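Local coordinates for heat-inducible transcription repressor HrcA (Thermotoga maritima, PDB 1STZ), which probably represses the class I heat shock operons grpE-dnaK-dnaJ and groELS as a DNA-binding negative regulator of their transcription, at residues 286-291 with 306-311; 34-39 with 76-81; 17-22 with 59-64. All blocks are in the same frame, centred on the assembly; numbering follows the deposited sequence.

Contact 1 (286-291 with 306-311); sequences KFAVFS and LFTSKV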
# COMPACT_ATOMS: atom_id res chain seq x y z
N LYS A 286 32.45 2.67 2.76
CA LYS A 286 31.59 2.02 1.75
C LYS A 286 30.16 2.51 1.69
O LYS A 286 29.42 2.13 0.78
CB LYS A 286 31.54 0.51 1.97
CG LYS A 286 32.91 -0.13 1.95
CD LYS A 286 33.42 -0.34 0.56
CE LYS A 286 33.62 -1.84 0.33
NZ LYS A 286 32.34 -2.58 0.33
N PHE A 287 29.76 3.34 2.66
CA PHE A 287 28.37 3.78 2.84
C PHE A 287 28.13 5.21 2.38
O PHE A 287 29.07 5.98 2.21
CB PHE A 287 28.01 3.72 4.33
CG PHE A 287 27.99 2.32 4.88
CD1 PHE A 287 29.11 1.78 5.52
CD2 PHE A 287 26.86 1.55 4.77
CE1 PHE A 287 29.10 0.50 6.02
CE2 PHE A 287 26.85 0.23 5.28
CZ PHE A 287 27.94 -0.28 5.91
N ALA A 288 26.86 5.51 2.14
CA ALA A 288 26.31 6.86 2.13
C ALA A 288 25.23 6.92 3.24
O ALA A 288 24.53 5.93 3.51
CB ALA A 288 25.70 7.15 0.80
N VAL A 289 25.12 8.07 3.90
CA VAL A 289 24.05 8.32 4.87
C VAL A 289 23.25 9.56 4.53
O VAL A 289 23.82 10.62 4.40
CB VAL A 289 24.56 8.67 6.28
CG1 VAL A 289 23.57 8.17 7.34
CG2 VAL A 289 25.95 8.26 6.49
N PHE A 290 21.95 9.42 4.42
CA PHE A 290 21.04 10.56 4.44
C PHE A 290 20.63 10.83 5.87
O PHE A 290 20.34 9.92 6.62
CB PHE A 290 19.79 10.30 3.61
CG PHE A 290 20.00 10.48 2.13
CD1 PHE A 290 20.48 9.46 1.37
CD2 PHE A 290 19.73 11.68 1.52
CE1 PHE A 290 20.69 9.62 0.00
CE2 PHE A 290 19.93 11.84 0.15
CZ PHE A 290 20.40 10.80 -0.60
N SER A 291 20.63 12.08 6.25
CA SER A 291 20.20 12.45 7.57
C SER A 291 19.36 13.72 7.52
O SER A 291 19.44 14.52 6.58
CB SER A 291 21.39 12.60 8.49
OG SER A 291 22.21 13.70 8.12
N LEU A 306 19.41 7.23 7.14
CA LEU A 306 19.35 6.16 6.15
C LEU A 306 20.78 5.81 5.69
O LEU A 306 21.47 6.63 5.08
CB LEU A 306 18.58 6.65 4.94
CG LEU A 306 17.92 5.72 3.93
CD1 LEU A 306 18.15 6.19 2.52
CD2 LEU A 306 18.23 4.25 4.09
N PHE A 307 21.19 4.59 5.94
CA PHE A 307 22.49 4.09 5.51
C PHE A 307 22.27 3.11 4.38
O PHE A 307 21.47 2.21 4.49
CB PHE A 307 23.20 3.37 6.66
CG PHE A 307 23.57 4.26 7.80
CD1 PHE A 307 22.73 4.38 8.89
CD2 PHE A 307 24.78 4.93 7.80
CE1 PHE A 307 23.09 5.20 9.98
CE2 PHE A 307 25.13 5.73 8.86
CZ PHE A 307 24.27 5.87 9.95
N THR A 308 23.01 3.30 3.28
CA THR A 308 23.04 2.35 2.19
C THR A 308 24.47 2.19 1.76
O THR A 308 25.33 2.95 2.18
CB THR A 308 22.23 2.87 0.97
OG1 THR A 308 22.75 4.13 0.53
CG2 THR A 308 20.77 3.17 1.34
N SER A 309 24.73 1.24 0.89
CA SER A 309 25.92 1.34 0.06
C SER A 309 25.95 2.70 -0.66
O SER A 309 24.90 3.25 -1.02
CB SER A 309 25.94 0.24 -0.98
OG SER A 309 27.05 0.43 -1.84
N LYS A 310 27.14 3.23 -0.87
CA LYS A 310 27.30 4.45 -1.67
C LYS A 310 27.06 4.20 -3.15
O LYS A 310 26.94 5.16 -3.91
CB LYS A 310 28.67 5.11 -1.45
CG LYS A 310 29.88 4.33 -1.88
CD LYS A 310 31.14 5.13 -1.54
CE LYS A 310 32.43 4.31 -1.74
NZ LYS A 310 33.60 5.10 -1.26
N VAL A 311 27.03 2.93 -3.54
CA VAL A 311 26.58 2.51 -4.86
C VAL A 311 25.07 2.30 -4.80
O VAL A 311 24.59 1.19 -4.59
CB VAL A 311 27.30 1.22 -5.37
CG1 VAL A 311 26.97 0.97 -6.83
CG2 VAL A 311 28.83 1.33 -5.16
O HOH W 1 29.82 0.48 -1.38
O HOH W 2 22.01 6.64 1.50
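Two donors grip Lys286 O: the backbone N of Lys310, 3.0 Å away, and a water that also bonds to Ser309 OG, itself held by Thr244 OG1. This bond lies just beyond the open end of the antiparallel hairpin of strands 287-296 and 299-309 in the C-terminal HrcA domain, whose short segments run at 155°. Ala288 and Thr308 form a hydrogen-bonded pair, as do Phe290 and Leu306, where Leu306 N reaches Phe290 O at 2.9 Å with an N-H...O angle of 169°. Between them lies the non-hydrogen-bonded pair Val289-Phe307, side by side and pointing the same way. With CG of Phe307 anti to its carbonyl carbon (chi1 -66°), the ring lies against Val289, whose CG1 makes a CH-pi contact over one face, 3.5 Å from the centroid. Leu253 of helix 247-256 also packs against the Phe307 side chain. Replacing Phe307 with an alanine would probably strip Val289 CG1 of its aromatic platform and open a gap beside helix 247-256. On the face bearing Phe290 and Leu306, helix 314-334 packs against both. A second water donates to Thr308 OG1 at 2.8 Å and weakly to Ala288 O, and its oxygen lies in the plane of the Phe290 ring, at the edge.

Contact 2 (34-39 with 76-81); sequences KKPVSS and GRIPTD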
# COMPACT_ATOMS: atom_id res chain seq x y z
N LYS A 34 27.02 -1.97 -11.84
CA LYS A 34 28.04 -2.18 -10.79
C LYS A 34 29.30 -2.80 -11.34
O LYS A 34 29.89 -3.68 -10.73
CB LYS A 34 27.45 -2.98 -9.62
CG LYS A 34 26.20 -2.28 -9.10
CD LYS A 34 25.62 -2.87 -7.85
CE LYS A 34 24.41 -2.04 -7.42
NZ LYS A 34 23.35 -2.03 -8.48
N LYS A 35 29.70 -2.33 -12.52
CA LYS A 35 30.94 -2.76 -13.15
C LYS A 35 31.65 -1.54 -13.73
O LYS A 35 31.02 -0.53 -14.04
CB LYS A 35 30.65 -3.79 -14.24
CG LYS A 35 30.22 -5.16 -13.70
CD LYS A 35 30.56 -6.31 -14.66
CE LYS A 35 32.04 -6.67 -14.65
NZ LYS A 35 32.28 -8.05 -15.18
N PRO A 36 32.97 -1.61 -13.88
CA PRO A 36 33.71 -0.51 -14.51
C PRO A 36 33.11 -0.14 -15.87
O PRO A 36 32.76 -1.04 -16.62
CB PRO A 36 35.13 -1.07 -14.64
CG PRO A 36 35.22 -2.14 -13.61
CD PRO A 36 33.86 -2.72 -13.48
N VAL A 37 32.98 1.15 -16.15
CA VAL A 37 32.32 1.65 -17.36
C VAL A 37 33.33 2.17 -18.38
O VAL A 37 34.06 3.13 -18.11
CB VAL A 37 31.32 2.78 -17.03
CG1 VAL A 37 30.61 3.24 -18.28
CG2 VAL A 37 30.31 2.33 -15.95
N SER A 38 33.36 1.53 -19.54
CA SER A 38 34.29 1.90 -20.60
C SER A 38 33.74 3.02 -21.49
O SER A 38 32.57 3.36 -21.41
CB SER A 38 34.60 0.69 -21.46
OG SER A 38 33.46 0.28 -22.19
N SER A 39 34.61 3.58 -22.33
CA SER A 39 34.21 4.57 -23.33
C SER A 39 33.11 4.02 -24.25
O SER A 39 32.11 4.69 -24.52
CB SER A 39 35.42 4.98 -24.17
OG SER A 39 35.97 3.86 -24.86
N GLY A 76 37.51 0.02 -18.36
CA GLY A 76 36.46 0.73 -17.65
C GLY A 76 36.94 1.50 -16.43
O GLY A 76 38.04 1.30 -15.91
N ARG A 77 36.08 2.40 -15.96
CA ARG A 77 36.38 3.27 -14.84
C ARG A 77 35.26 3.22 -13.81
O ARG A 77 34.15 2.80 -14.10
CB ARG A 77 36.60 4.70 -15.34
CG ARG A 77 37.77 4.85 -16.34
CD ARG A 77 39.12 4.45 -15.74
NE ARG A 77 40.29 4.73 -16.58
CZ ARG A 77 40.82 3.89 -17.47
NH1 ARG A 77 40.27 2.70 -17.69
NH2 ARG A 77 41.91 4.25 -18.15
N ILE A 78 35.58 3.65 -12.60
CA ILE A 78 34.63 3.59 -11.48
C ILE A 78 34.62 4.96 -10.81
O ILE A 78 35.68 5.55 -10.61
CB ILE A 78 35.09 2.50 -10.48
CG1 ILE A 78 34.79 1.11 -11.04
CG2 ILE A 78 34.40 2.65 -9.12
CD1 ILE A 78 35.29 -0.04 -10.16
N PRO A 79 33.46 5.48 -10.44
CA PRO A 79 33.42 6.77 -9.74
C PRO A 79 34.15 6.75 -8.39
O PRO A 79 34.09 5.78 -7.69
CB PRO A 79 31.92 7.03 -9.54
CG PRO A 79 31.24 5.74 -9.78
CD PRO A 79 32.10 4.95 -10.68
N THR A 80 34.85 7.84 -8.09
CA THR A 80 35.33 8.10 -6.74
C THR A 80 34.23 8.70 -5.92
O THR A 80 33.14 8.93 -6.43
CB THR A 80 36.52 9.08 -6.80
OG1 THR A 80 36.07 10.33 -7.30
CG2 THR A 80 37.59 8.61 -7.79
N ASP A 81 34.49 8.96 -4.65
CA ASP A 81 33.52 9.68 -3.81
C ASP A 81 33.23 11.06 -4.38
O ASP A 81 32.11 11.55 -4.28
CB ASP A 81 34.01 9.80 -2.37
CG ASP A 81 34.03 8.47 -1.64
OD1 ASP A 81 33.41 7.51 -2.15
OD2 ASP A 81 34.65 8.28 -0.57
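Backbone hydrogen bonds between Val37 and Arg77 form the polar part of this contact, a single antiparallel bridge with both bonds of a hydrogen-bonded pair. They differ in geometry. Val37 N points at Arg77 O from 2.9 Å with an N-H...O angle of 169°, in the carbonyl plane and on a lone pair. Arg77 N reaches Val37 O at 3.0 Å, but stands above that carbonyl's plane, 60° out of it, and the bond is more bent. Two CA-H...O contacts flank the pair: Pro36 CA lies 3.4 Å from Arg77 O, and Gly76 CA approaches Val37 O equally closely.

Apolar packing centres on Pro36. Pro36 CB rests 3.6 Å from Gly76 C, while Pro36 CG meets Ile78 CD1 at 4.0 Å, the two side chains lying alongside each other. Gly76 fits because it lacks a CB: a side chain there would point into the 34-39 backbone and collide with Pro36 C and Val37 N.

Within 76-81, Arg77 folds back, its chain bent at chi2 (-62°). Arg77 NH1 thereby bonds to Gly76 O at 3.2 Å, with the oxygen near the guanidinium plane, though the donor sits above the plane of the carbonyl.

The bridge ties the loop between helices 17-33 and 39-45 to Arg77, directly ahead of strand 78-79, which pairs with strand 68-69 in a small antiparallel sheet consistent with the wing of a winged-helix domain. Ser38 caps the start of helix 39-45, Thr80 that of helix 81-94, and Tyr30 of helix 17-33 packs against Ile78.

Contact 3 (17-22 with 59-64); sequences DRQRKV and MKKLEY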
# COMPACT_ATOMS: atom_id res chain seq x y z
N ASP A 17 30.60 20.88 -20.93
CA ASP A 17 29.24 20.37 -20.85
C ASP A 17 29.23 18.89 -21.18
O ASP A 17 28.60 18.10 -20.49
CB ASP A 17 28.32 21.14 -21.81
CG ASP A 17 27.19 21.85 -21.08
OD1 ASP A 17 27.36 22.18 -19.89
OD2 ASP A 17 26.10 22.11 -21.63
N ARG A 18 29.95 18.51 -22.24
CA ARG A 18 30.03 17.11 -22.66
C ARG A 18 30.68 16.23 -21.60
O ARG A 18 30.20 15.13 -21.32
CB ARG A 18 30.82 16.99 -23.96
CG ARG A 18 30.95 15.56 -24.49
CD ARG A 18 31.95 15.42 -25.63
NE ARG A 18 33.26 15.91 -25.23
CZ ARG A 18 33.94 16.88 -25.84
NH1 ARG A 18 33.46 17.51 -26.91
NH2 ARG A 18 35.12 17.23 -25.35
N GLN A 19 31.77 16.70 -21.03
CA GLN A 19 32.49 15.96 -20.00
C GLN A 19 31.63 15.76 -18.74
O GLN A 19 31.73 14.74 -18.07
CB GLN A 19 33.82 16.68 -19.67
CG GLN A 19 34.83 16.60 -20.82
CD GLN A 19 35.94 17.64 -20.76
OE1 GLN A 19 35.90 18.57 -19.97
NE2 GLN A 19 36.93 17.47 -21.62
N ARG A 20 30.79 16.75 -18.44
CA ARG A 20 29.83 16.65 -17.35
C ARG A 20 28.84 15.53 -17.64
O ARG A 20 28.55 14.72 -16.78
CB ARG A 20 29.09 17.98 -17.15
CG ARG A 20 29.82 19.01 -16.28
CD ARG A 20 29.01 20.27 -15.99
NE ARG A 20 29.85 21.47 -16.04
CZ ARG A 20 30.70 21.85 -15.07
NH1 ARG A 20 30.82 21.13 -13.95
NH2 ARG A 20 31.44 22.95 -15.22
N LYS A 21 28.33 15.47 -18.87
CA LYS A 21 27.40 14.43 -19.27
C LYS A 21 28.08 13.07 -19.26
O LYS A 21 27.49 12.10 -18.81
CB LYS A 21 26.81 14.73 -20.64
CG LYS A 21 26.00 16.03 -20.68
CD LYS A 21 24.56 15.83 -21.16
CE LYS A 21 24.44 15.81 -22.69
NZ LYS A 21 23.06 16.16 -23.17
N VAL A 22 29.33 13.00 -19.69
CA VAL A 22 30.07 11.74 -19.68
C VAL A 22 30.24 11.22 -18.24
O VAL A 22 30.11 10.03 -17.97
CB VAL A 22 31.46 11.88 -20.35
CG1 VAL A 22 32.28 10.61 -20.17
CG2 VAL A 22 31.32 12.21 -21.83
N MET A 59 37.53 10.95 -20.34
CA MET A 59 37.73 10.05 -19.22
C MET A 59 39.12 10.18 -18.60
O MET A 59 39.30 9.91 -17.41
CB MET A 59 37.45 8.60 -19.64
CG MET A 59 35.95 8.31 -19.76
SD MET A 59 35.53 6.77 -20.56
CE MET A 59 35.72 5.67 -19.21
N LYS A 60 40.10 10.60 -19.41
CA LYS A 60 41.44 10.88 -18.91
C LYS A 60 41.40 12.16 -18.07
O LYS A 60 41.98 12.22 -16.98
CB LYS A 60 42.43 11.04 -20.08
CG LYS A 60 43.56 10.00 -20.12
CD LYS A 60 43.10 8.66 -20.69
CE LYS A 60 42.51 7.74 -19.61
NZ LYS A 60 41.00 7.66 -19.68
N LYS A 61 40.71 13.17 -18.58
CA LYS A 61 40.51 14.41 -17.83
C LYS A 61 39.74 14.19 -16.52
O LYS A 61 40.05 14.78 -15.50
CB LYS A 61 39.79 15.44 -18.70
CG LYS A 61 39.63 16.81 -18.05
CD LYS A 61 39.15 17.86 -19.07
CE LYS A 61 39.38 19.28 -18.58
NZ LYS A 61 38.92 20.29 -19.58
N LEU A 62 38.74 13.31 -16.56
CA LEU A 62 37.91 13.04 -15.37
C LEU A 62 38.74 12.37 -14.28
O LEU A 62 38.59 12.67 -13.09
CB LEU A 62 36.73 12.16 -15.75
CG LEU A 62 35.62 12.85 -16.55
CD1 LEU A 62 34.58 11.82 -16.99
CD2 LEU A 62 34.97 13.96 -15.74
N GLU A 63 39.60 11.45 -14.70
CA GLU A 63 40.53 10.77 -13.82
C GLU A 63 41.62 11.71 -13.29
O GLU A 63 42.01 11.63 -12.13
CB GLU A 63 41.17 9.60 -14.56
CG GLU A 63 42.25 8.91 -13.76
CD GLU A 63 42.57 7.54 -14.28
OE1 GLU A 63 43.22 6.78 -13.53
OE2 GLU A 63 42.20 7.22 -15.43
N TYR A 64 42.11 12.61 -14.14
CA TYR A 64 43.10 13.59 -13.73
C TYR A 64 42.54 14.52 -12.63
O TYR A 64 43.27 14.93 -11.73
CB TYR A 64 43.58 14.40 -14.95
CG TYR A 64 44.61 15.44 -14.64
CD1 TYR A 64 45.97 15.16 -14.71
CD2 TYR A 64 44.23 16.73 -14.27
CE1 TYR A 64 46.93 16.14 -14.42
CE2 TYR A 64 45.18 17.72 -13.98
CZ TYR A 64 46.51 17.41 -14.05
OH TYR A 64 47.44 18.38 -13.76
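Gln19 is the first residue of 17-22 to meet the other helix, its amide lying across the aliphatic chain of Lys61 at about a right angle. Both polar atoms of the amide touch the same methylene: Gln19 NE2 and Lys61 CD are 3.4 Å apart, and OE1 is just as near that carbon. Lys61 reaches this place by an extended chain that leaves with CG anti to the backbone N (chi1 -176°). Lys61 NZ then gives Gln19 OE1 only a weak hydrogen bond of 3.5 Å. Stronger partners fix the amide's rotation: OE1 accepts from Asn16 N, and NE2 donates to Asp58 OD1. The backbone O of Gln19 also lies against Leu62, 4.1 Å from CD2.

One turn on, Val22 points toward the second helix. Val22 CG1 touches Leu62 CD1 at 4.1 Å and, more loosely, Met59 CG at 4.4 Å. Leu62 also packs on Leu23 and Ile26, so it sits against successive turns of helix 17-33.

The axes of segments 17-22 and 59-64 approach to 10.3 Å and cross at -78°, a spacing bridged mainly by side chains. Such steep packing between these parts of helices 17-33 and 52-64 is consistent with the helical core of a winged-helix DNA-binding domain.

How the contacts relate
Contacts 1 and 3 are both buried, each in its own part of the chain: contact 1 in the C-terminal domain, contact 3 in the N-terminal helical region. Contact 2, beside contact 3, is only partly buried. Chemistry follows place: successive backbone bonds and aromatic packing in contact 1, one isolated bridge at a loop in contact 2, and mostly side-chain packing with one weak polar bond in contact 3. Contacts 2 and 3 cross along the chain and meet at Met59 of contact 3, whose CE lies against Arg77 CG, while Glu63 and Arg77 form a long, weak ion pair. Contact 2 also meets contact 1 through the Asp81-Lys310 salt bridge; contacts 1 and 3 do not touch.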